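Local coordinates for mite allergen Der p 5 (Dermatophagoides pteronyssinus, PDB 3MQ1), which is an IgE-binding dust mite allergen of the group 5 family that forms homodimers and larger oligomers, its physiological role being unclear, at residues 50-64 and 77-91. Numbering follows the deposited sequence.
With PO4 (phosphate ion), chain U.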
ATOM      1  N   ILE B  50     -14.839  -8.748  27.902  1.00 72.17           N
ATOM      2  CA  ILE B  50     -15.551  -8.554  26.645  1.00 76.10           C
ATOM      3  C   ILE B  50     -16.456  -7.330  26.719  1.00 63.68           C
ATOM      4  O   ILE B  50     -16.512  -6.529  25.785  1.00 50.66           O
ATOM      5  CB  ILE B  50     -16.395  -9.787  26.275  1.00 67.87           C
ATOM      6  CG1 ILE B  50     -15.489 -10.978  25.952  1.00 63.15           C
ATOM      7  CG2 ILE B  50     -17.296  -9.480  25.090  1.00 58.55           C
ATOM      8  CD1 ILE B  50     -16.243 -12.255  25.650  1.00 80.48           C
ATOM      9  N   ALA B  51     -17.160  -7.190  27.837  1.00 53.76           N
ATOM     10  CA  ALA B  51     -18.040  -6.048  28.051  1.00 57.03           C
ATOM     11  C   ALA B  51     -17.254  -4.744  27.992  1.00 69.75           C
ATOM     12  O   ALA B  51     -17.723  -3.752  27.433  1.00 72.56           O
ATOM     13  CB  ALA B  51     -18.760  -6.175  29.383  1.00 42.77           C
ATOM     14  N   MET B  52     -16.058  -4.752  28.571  1.00 55.23           N
ATOM     15  CA  MET B  52     -15.185  -3.585  28.537  1.00 59.70           C
ATOM     16  C   MET B  52     -14.847  -3.200  27.103  1.00 50.69           C
ATOM     17  O   MET B  52     -15.016  -2.049  26.703  1.00 39.49           O
ATOM     18  CB  MET B  52     -13.899  -3.847  29.324  1.00 65.11           C
ATOM     19  CG  MET B  52     -12.766  -2.894  28.979  1.00 62.72           C
ATOM     20  SD  MET B  52     -11.325  -3.088  30.045  1.00 88.11           S
ATOM     21  CE  MET B  52     -11.974  -2.473  31.596  1.00 91.45           C
ATOM     22  N   ILE B  53     -14.369  -4.173  26.334  1.00 45.26           N
ATOM     23  CA  ILE B  53     -14.021  -3.949  24.937  1.00 51.18           C
ATOM     24  C   ILE B  53     -15.201  -3.374  24.163  1.00 54.92           C
ATOM     25  O   ILE B  53     -15.033  -2.505  23.308  1.00 51.37           O
ATOM     26  CB  ILE B  53     -13.560  -5.250  24.257  1.00 49.97           C
ATOM     27  CG1 ILE B  53     -12.366  -5.847  25.004  1.00 50.44           C
ATOM     28  CG2 ILE B  53     -13.210  -4.994  22.800  1.00 62.14           C
ATOM     29  CD1 ILE B  53     -11.828  -7.111  24.375  1.00 60.82           C
ATOM     30  N   ASP B  54     -16.397  -3.870  24.468  1.00 40.84           N
ATOM     31  CA  ASP B  54     -17.617  -3.366  23.850  1.00 49.57           C
ATOM     32  C   ASP B  54     -17.801  -1.885  24.152  1.00 47.84           C
ATOM     33  O   ASP B  54     -17.988  -1.073  23.245  1.00 48.08           O
ATOM     34  CB  ASP B  54     -18.835  -4.148  24.347  1.00 62.55           C
ATOM     35  CG  ASP B  54     -18.919  -5.539  23.753  1.00 72.58           C
ATOM     36  OD1 ASP B  54     -18.309  -5.769  22.688  1.00 80.64           O
ATOM     37  OD2 ASP B  54     -19.603  -6.399  24.346  1.00 64.62           O
ATOM     38  N   GLY B  55     -17.745  -1.540  25.434  1.00 47.85           N
ATOM     39  CA  GLY B  55     -17.921  -0.166  25.865  1.00 51.21           C
ATOM     40  C   GLY B  55     -16.889   0.767  25.266  1.00 55.18           C
ATOM     41  O   GLY B  55     -17.229   1.827  24.739  1.00 60.32           O
ATOM     42  N   VAL B  56     -15.624   0.368  25.346  1.00 48.24           N
ATOM     43  CA  VAL B  56     -14.529   1.170  24.814  1.00 45.02           C
ATOM     44  C   VAL B  56     -14.708   1.433  23.321  1.00 52.28           C
ATOM     45  O   VAL B  56     -14.434   2.532  22.841  1.00 57.25           O
ATOM     46  CB  VAL B  56     -13.165   0.493  25.052  1.00 44.34           C
ATOM     47  CG1 VAL B  56     -12.045   1.322  24.444  1.00 22.06           C
ATOM     48  CG2 VAL B  56     -12.933   0.284  26.540  1.00 31.65           C
ATOM     49  N   ARG B  57     -15.169   0.421  22.593  1.00 62.15           N
ATOM     50  CA  ARG B  57     -15.414   0.567  21.162  1.00 57.12           C
ATOM     51  C   ARG B  57     -16.446   1.658  20.909  1.00 57.71           C
ATOM     52  O   ARG B  57     -16.255   2.519  20.050  1.00 61.61           O
ATOM     53  CB  ARG B  57     -15.892  -0.750  20.550  1.00 46.92           C
ATOM     54  CG  ARG B  57     -16.241  -0.639  19.073  1.00 58.79           C
ATOM     55  CD  ARG B  57     -16.862  -1.920  18.538  1.00 61.32           C
ATOM     56  NE  ARG B  57     -15.961  -3.061  18.657  1.00 73.29           N
ATOM     57  CZ  ARG B  57     -16.029  -3.967  19.625  1.00 95.92           C
ATOM     58  NH1 ARG B  57     -16.962  -3.873  20.563  1.00102.78           N
ATOM     59  NH2 ARG B  57     -15.165  -4.972  19.656  1.00102.44           N
ATOM     60  N   GLY B  58     -17.542   1.612  21.659  1.00 56.22           N
ATOM     61  CA  GLY B  58     -18.579   2.621  21.553  1.00 49.35           C
ATOM     62  C   GLY B  58     -18.014   4.013  21.739  1.00 55.26           C
ATOM     63  O   GLY B  58     -18.430   4.958  21.071  1.00 64.73           O
ATOM     64  N   VAL B  59     -17.056   4.137  22.652  1.00 45.17           N
ATOM     65  CA  VAL B  59     -16.395   5.412  22.901  1.00 36.19           C
ATOM     66  C   VAL B  59     -15.510   5.788  21.718  1.00 47.22           C
ATOM     67  O   VAL B  59     -15.456   6.947  21.310  1.00 52.32           O
ATOM     68  CB  VAL B  59     -15.536   5.363  24.178  1.00 36.16           C
ATOM     69  CG1 VAL B  59     -14.860   6.705  24.415  1.00 46.63           C
ATOM     70  CG2 VAL B  59     -16.388   4.970  25.374  1.00 30.64           C
ATOM     71  N   LEU B  60     -14.820   4.793  21.169  1.00 44.40           N
ATOM     72  CA  LEU B  60     -13.932   5.002  20.032  1.00 34.67           C
ATOM     73  C   LEU B  60     -14.711   5.401  18.784  1.00 45.02           C
ATOM     74  O   LEU B  60     -14.200   6.120  17.926  1.00 54.10           O
ATOM     75  CB  LEU B  60     -13.110   3.742  19.759  1.00 33.37           C
ATOM     76  CG  LEU B  60     -12.143   3.331  20.869  1.00 40.08           C
ATOM     77  CD1 LEU B  60     -11.503   1.989  20.558  1.00 25.60           C
ATOM     78  CD2 LEU B  60     -11.085   4.402  21.078  1.00 33.95           C
ATOM     79  N   ASP B  61     -15.947   4.924  18.686  1.00 49.12           N
ATOM     80  CA  ASP B  61     -16.816   5.270  17.568  1.00 56.62           C
ATOM     81  C   ASP B  61     -17.274   6.720  17.673  1.00 69.21           C
ATOM     82  O   ASP B  61     -17.376   7.423  16.669  1.00 71.99           O
ATOM     83  CB  ASP B  61     -18.029   4.339  17.520  1.00 63.66           C
ATOM     84  CG  ASP B  61     -17.688   2.965  16.976  1.00 65.82           C
ATOM     85  OD1 ASP B  61     -16.695   2.852  16.228  1.00 55.83           O
ATOM     86  OD2 ASP B  61     -18.418   2.002  17.291  1.00 74.01           O
ATOM     87  N   ARG B  62     -17.548   7.157  18.897  1.00 65.66           N
ATOM     88  CA  ARG B  62     -17.978   8.526  19.151  1.00 54.20           C
ATOM     89  C   ARG B  62     -16.849   9.508  18.866  1.00 50.18           C
ATOM     90  O   ARG B  62     -17.061  10.552  18.247  1.00 47.61           O
ATOM     91  CB  ARG B  62     -18.442   8.674  20.601  1.00 68.96           C
ATOM     92  CG  ARG B  62     -19.613   7.782  20.970  1.00 83.07           C
ATOM     93  CD  ARG B  62     -19.765   7.667  22.478  1.00109.76           C
ATOM     94  NE  ARG B  62     -20.828   6.738  22.845  1.00127.77           N
ATOM     95  CZ  ARG B  62     -21.077   6.338  24.088  1.00140.70           C
ATOM     96  NH1 ARG B  62     -20.333   6.782  25.093  1.00142.07           N
ATOM     97  NH2 ARG B  62     -22.068   5.491  24.323  1.00145.11           N
ATOM     98  N   LEU B  63     -15.649   9.165  19.322  1.00 48.20           N
ATOM     99  CA  LEU B  63     -14.477  10.011  19.130  1.00 47.68           C
ATOM    100  C   LEU B  63     -14.201  10.262  17.653  1.00 49.19           C
ATOM    101  O   LEU B  63     -13.844  11.372  17.261  1.00 49.67           O
ATOM    102  CB  LEU B  63     -13.251   9.377  19.787  1.00 45.08           C
ATOM    103  CG  LEU B  63     -13.283   9.270  21.312  1.00 31.21           C
ATOM    104  CD1 LEU B  63     -12.120   8.431  21.818  1.00 35.98           C
ATOM    105  CD2 LEU B  63     -13.268  10.654  21.943  1.00 26.19           C
ATOM    106  N   MET B  64     -14.366   9.225  16.840  1.00 45.75           N
ATOM    107  CA  MET B  64     -14.122   9.329  15.406  1.00 49.91           C
ATOM    108  C   MET B  64     -15.092  10.304  14.745  1.00 58.65           C
ATOM    109  O   MET B  64     -14.846  10.783  13.638  1.00 62.04           O
ATOM    110  CB  MET B  64     -14.227   7.953  14.744  1.00 46.03           C
ATOM    111  CG  MET B  64     -13.173   6.961  15.205  1.00 60.49           C
ATOM    112  SD  MET B  64     -13.377   5.328  14.466  1.00 79.90           S
ATOM    113  CE  MET B  64     -13.194   5.715  12.728  1.00189.53           C
ATOM    114  N   LEU B  77      -7.274   5.994  16.650  1.00 31.34           N
ATOM    115  CA  LEU B  77      -8.601   5.514  17.015  1.00 53.89           C
ATOM    116  C   LEU B  77      -8.941   4.230  16.266  1.00 53.44           C
ATOM    117  O   LEU B  77      -9.466   3.281  16.848  1.00 56.62           O
ATOM    118  CB  LEU B  77      -9.657   6.583  16.731  1.00 58.00           C
ATOM    119  CG  LEU B  77      -9.580   7.850  17.584  1.00 52.15           C
ATOM    120  CD1 LEU B  77     -10.607   8.872  17.122  1.00 59.55           C
ATOM    121  CD2 LEU B  77      -9.777   7.514  19.054  1.00 53.85           C
ATOM    122  N   GLU B  78      -8.641   4.210  14.970  1.00 40.34           N
ATOM    123  CA  GLU B  78      -8.885   3.032  14.145  1.00 51.28           C
ATOM    124  C   GLU B  78      -8.154   1.812  14.696  1.00 62.57           C
ATOM    125  O   GLU B  78      -8.736   0.736  14.828  1.00 72.81           O
ATOM    126  CB  GLU B  78      -8.458   3.289  12.697  1.00 55.56           C
ATOM    127  CG  GLU B  78      -9.321   4.301  11.958  1.00 82.72           C
ATOM    128  CD  GLU B  78      -8.872   4.512  10.526  1.00 95.59           C
ATOM    129  OE1 GLU B  78      -7.847   3.920  10.128  1.00 93.30           O
ATOM    130  OE2 GLU B  78      -9.546   5.271   9.795  1.00106.65           O
ATOM    131  N   MET B  79      -6.875   1.988  15.016  1.00 63.45           N
ATOM    132  CA  MET B  79      -6.065   0.908  15.568  1.00 61.02           C
ATOM    133  C   MET B  79      -6.580   0.474  16.934  1.00 69.46           C
ATOM    134  O   MET B  79      -6.638  -0.718  17.236  1.00 74.32           O
ATOM    135  CB  MET B  79      -4.601   1.335  15.677  1.00 56.52           C
ATOM    136  CG  MET B  79      -3.919   1.552  14.339  1.00 68.86           C
ATOM    137  SD  MET B  79      -3.979   0.085  13.294  1.00100.86           S
ATOM    138  CE  MET B  79      -3.171  -1.117  14.347  1.00191.47           C
ATOM    139  N   ALA B  80      -6.949   1.449  17.758  1.00 57.22           N
ATOM    140  CA  ALA B  80      -7.479   1.168  19.085  1.00 39.21           C
ATOM    141  C   ALA B  80      -8.740   0.318  18.988  1.00 51.54           C
ATOM    142  O   ALA B  80      -8.964  -0.575  19.804  1.00 53.77           O
ATOM    143  CB  ALA B  80      -7.767   2.463  19.826  1.00 28.75           C
ATOM    144  N   LYS B  81      -9.556   0.602  17.978  1.00 44.70           N
ATOM    145  CA  LYS B  81     -10.787  -0.144  17.750  1.00 53.09           C
ATOM    146  C   LYS B  81     -10.487  -1.503  17.124  1.00 64.58           C
ATOM    147  O   LYS B  81     -11.143  -2.497  17.433  1.00 68.86           O
ATOM    148  CB  LYS B  81     -11.735   0.652  16.852  1.00 51.28           C
ATOM    149  CG  LYS B  81     -13.056  -0.044  16.568  1.00 55.93           C
ATOM    150  CD  LYS B  81     -13.917   0.770  15.613  1.00 48.99           C
ATOM    151  CE  LYS B  81     -15.233   0.066  15.320  1.00 65.85           C
ATOM    152  NZ  LYS B  81     -16.068   0.822  14.346  1.00 65.28           N
ATOM    153  N   LYS B  82      -9.490  -1.536  16.247  1.00 52.57           N
ATOM    154  CA  LYS B  82      -9.101  -2.768  15.572  1.00 62.55           C
ATOM    155  C   LYS B  82      -8.535  -3.780  16.563  1.00 67.34           C
ATOM    156  O   LYS B  82      -8.957  -4.936  16.592  1.00 66.75           O
ATOM    157  CB  LYS B  82      -8.079  -2.478  14.471  1.00 69.97           C
ATOM    158  CG  LYS B  82      -7.665  -3.703  13.671  1.00 73.01           C
ATOM    159  CD  LYS B  82      -6.638  -3.347  12.607  1.00 64.38           C
ATOM    160  N   SER B  83      -7.577  -3.339  17.372  1.00 61.87           N
ATOM    161  CA  SER B  83      -6.973  -4.198  18.382  1.00 58.71           C
ATOM    162  C   SER B  83      -8.026  -4.693  19.367  1.00 50.76           C
ATOM    163  O   SER B  83      -7.871  -5.751  19.979  1.00 50.01           O
ATOM    164  CB  SER B  83      -5.860  -3.457  19.125  1.00 58.60           C
ATOM    165  OG  SER B  83      -4.823  -3.074  18.239  1.00 73.96           O
ATOM    166  N   GLY B  84      -9.096  -3.920  19.516  1.00 48.92           N
ATOM    167  CA  GLY B  84     -10.199  -4.303  20.377  1.00 53.13           C
ATOM    168  C   GLY B  84     -11.002  -5.438  19.773  1.00 63.93           C
ATOM    169  O   GLY B  84     -11.482  -6.320  20.485  1.00 64.22           O
ATOM    170  N   ASP B  85     -11.147  -5.413  18.453  1.00 65.85           N
ATOM    171  CA  ASP B  85     -11.869  -6.462  17.741  1.00 78.85           C
ATOM    172  C   ASP B  85     -11.144  -7.799  17.852  1.00 77.79           C
ATOM    173  O   ASP B  85     -11.726  -8.795  18.280  1.00 61.95           O
ATOM    174  CB  ASP B  85     -12.058  -6.084  16.270  1.00 84.09           C
ATOM    175  CG  ASP B  85     -12.986  -4.898  16.087  1.00 76.35           C
ATOM    176  OD1 ASP B  85     -13.718  -4.561  17.040  1.00 84.16           O
ATOM    177  OD2 ASP B  85     -12.986  -4.307  14.987  1.00 65.02           O
ATOM    178  N   ILE B  86      -9.872  -7.813  17.466  1.00 75.87           N
ATOM    179  CA  ILE B  86      -9.068  -9.030  17.509  1.00 74.20           C
ATOM    180  C   ILE B  86      -9.063  -9.655  18.901  1.00 81.67           C
ATOM    181  O   ILE B  86      -9.329 -10.846  19.057  1.00 80.25           O
ATOM    182  CB  ILE B  86      -7.616  -8.765  17.069  1.00 62.65           C
ATOM    183  CG1 ILE B  86      -7.577  -8.298  15.614  1.00 59.48           C
ATOM    184  CG2 ILE B  86      -6.768 -10.016  17.250  1.00 72.29           C
ATOM    185  CD1 ILE B  86      -6.179  -8.063  15.083  1.00 56.55           C
ATOM    186  N   LEU B  87      -8.757  -8.842  19.907  1.00 71.98           N
ATOM    187  CA  LEU B  87      -8.729  -9.308  21.288  1.00 64.54           C
ATOM    188  C   LEU B  87     -10.039  -9.988  21.666  1.00 70.74           C
ATOM    189  O   LEU B  87     -10.045 -11.123  22.141  1.00 86.94           O
ATOM    190  CB  LEU B  87      -8.449  -8.143  22.240  1.00 56.48           C
ATOM    191  CG  LEU B  87      -8.477  -8.471  23.735  1.00 42.81           C
ATOM    192  CD1 LEU B  87      -7.528  -9.616  24.053  1.00 50.88           C
ATOM    193  CD2 LEU B  87      -8.138  -7.240  24.561  1.00 43.29           C
ATOM    194  N   GLU B  88     -11.147  -9.287  21.450  1.00 62.10           N
ATOM    195  CA  GLU B  88     -12.464  -9.818  21.780  1.00 64.80           C
ATOM    196  C   GLU B  88     -12.774 -11.069  20.967  1.00 90.73           C
ATOM    197  O   GLU B  88     -13.404 -12.003  21.465  1.00110.13           O
ATOM    198  CB  GLU B  88     -13.543  -8.759  21.545  1.00 58.07           C
ATOM    199  CG  GLU B  88     -14.928  -9.178  22.005  1.00 65.59           C
ATOM    200  CD  GLU B  88     -15.988  -8.149  21.671  1.00 74.95           C
ATOM    201  OE1 GLU B  88     -15.781  -7.371  20.717  1.00 67.20           O
ATOM    202  OE2 GLU B  88     -17.030  -8.121  22.358  1.00 79.83           O
ATOM    203  N   ARG B  89     -12.329 -11.082  19.715  1.00 94.03           N
ATOM    204  CA  ARG B  89     -12.543 -12.225  18.835  1.00103.31           C
ATOM    205  C   ARG B  89     -11.989 -13.502  19.456  1.00 95.48           C
ATOM    206  O   ARG B  89     -12.698 -14.500  19.582  1.00 94.46           O
ATOM    207  CB  ARG B  89     -11.898 -11.981  17.469  1.00122.21           C
ATOM    208  CG  ARG B  89     -12.035 -13.144  16.499  1.00137.19           C
ATOM    209  CD  ARG B  89     -11.381 -12.830  15.161  1.00149.49           C
ATOM    210  NE  ARG B  89     -11.963 -11.645  14.536  1.00159.07           N
ATOM    211  CZ  ARG B  89     -11.580 -11.157  13.360  1.00166.08           C
ATOM    212  NH1 ARG B  89     -10.613 -11.751  12.674  1.00174.40           N
ATOM    213  NH2 ARG B  89     -12.165 -10.074  12.868  1.00161.14           N
ATOM    214  N   ASP B  90     -10.718 -13.464  19.842  1.00 97.81           N
ATOM    215  CA  ASP B  90     -10.074 -14.613  20.464  1.00 98.29           C
ATOM    216  C   ASP B  90     -10.730 -14.954  21.797  1.00 97.43           C
ATOM    217  O   ASP B  90     -10.846 -16.124  22.159  1.00120.69           O
ATOM    218  CB  ASP B  90      -8.579 -14.353  20.658  1.00 81.14           C
ATOM    219  CG  ASP B  90      -7.841 -14.191  19.343  1.00 85.23           C
ATOM    220  OD1 ASP B  90      -8.467 -14.389  18.281  1.00 96.66           O
ATOM    221  OD2 ASP B  90      -6.636 -13.866  19.372  1.00 80.29           O
ATOM    222  N   LEU B  91     -11.157 -13.926  22.522  1.00 74.55           N
ATOM    223  CA  LEU B  91     -11.839 -14.119  23.797  1.00 65.17           C
ATOM    224  C   LEU B  91     -13.116 -14.929  23.616  1.00 81.29           C
ATOM    225  O   LEU B  91     -13.330 -15.932  24.297  1.00 83.49           O
ATOM    226  CB  LEU B  91     -12.166 -12.771  24.441  1.00 50.71           C
ATOM    227  CG  LEU B  91     -10.984 -11.934  24.933  1.00 72.07           C
ATOM    228  CD1 LEU B  91     -11.453 -10.560  25.383  1.00 90.45           C
ATOM    229  CD2 LEU B  91     -10.250 -12.650  26.057  1.00 57.23           C
TER
HETATM  230  P   PO4 U 213     -20.667   3.008  26.539  1.00193.96           P
HETATM  231  O1  PO4 U 213     -20.786   2.351  25.183  1.00191.94           O
HETATM  232  O2  PO4 U 213     -19.210   3.229  26.862  1.00198.74           O
HETATM  233  O3  PO4 U 213     -21.366   4.344  26.528  1.00199.62           O
HETATM  234  O4  PO4 U 213     -21.294   2.120  27.587  1.00189.67           O
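Arg-57 reaches across to Asp-85 and Glu-88, and its guanidinium hydrogens account for most of the polar pairing here. Arg-57 NE and NH2 both donate to Asp-85 OD1 (3.1 and 3.0 Å), a side-on grip by two nitrogens on one oxygen near the guanidinium plane. Arg-57 NH2 also donates to Glu-88 OE1 at 2.7 Å, tilted 24° from that plane. The third nitrogen, Arg-57 NH1, turns back within its own helix in a 3.2 Å salt bridge to the anti lone pair of Asp-54 OD1. A bend at chi3 (-61°) swings the guanidinium over to these acids. One turn nearer the start of helix 71-99, the fully extended Lys-81 passes Arg-57 CG and brings NZ to the syn side of Asp-61 OD1 (2.8 Å). Beside this charged row runs an apolar one: Ile-53 CD1 meets Leu-91 CD1 at 3.6 Å and packs on Leu-87 and Glu-88 CB, while Leu-77 CD2 meets Leu-60 CD2 and Leu-63 CD1. The axes of segments 50-63 and 77-91 approach to 9.6 Å at 157°, nearly antiparallel, so helices 36-63 and 71-99 pair as a helical hairpin. Segment 77-91 belongs to the IgE-binding epitope 73-103, and Arg-8 on helix 4-32 of a second subunit packs on its Lys-82 and Ser-83.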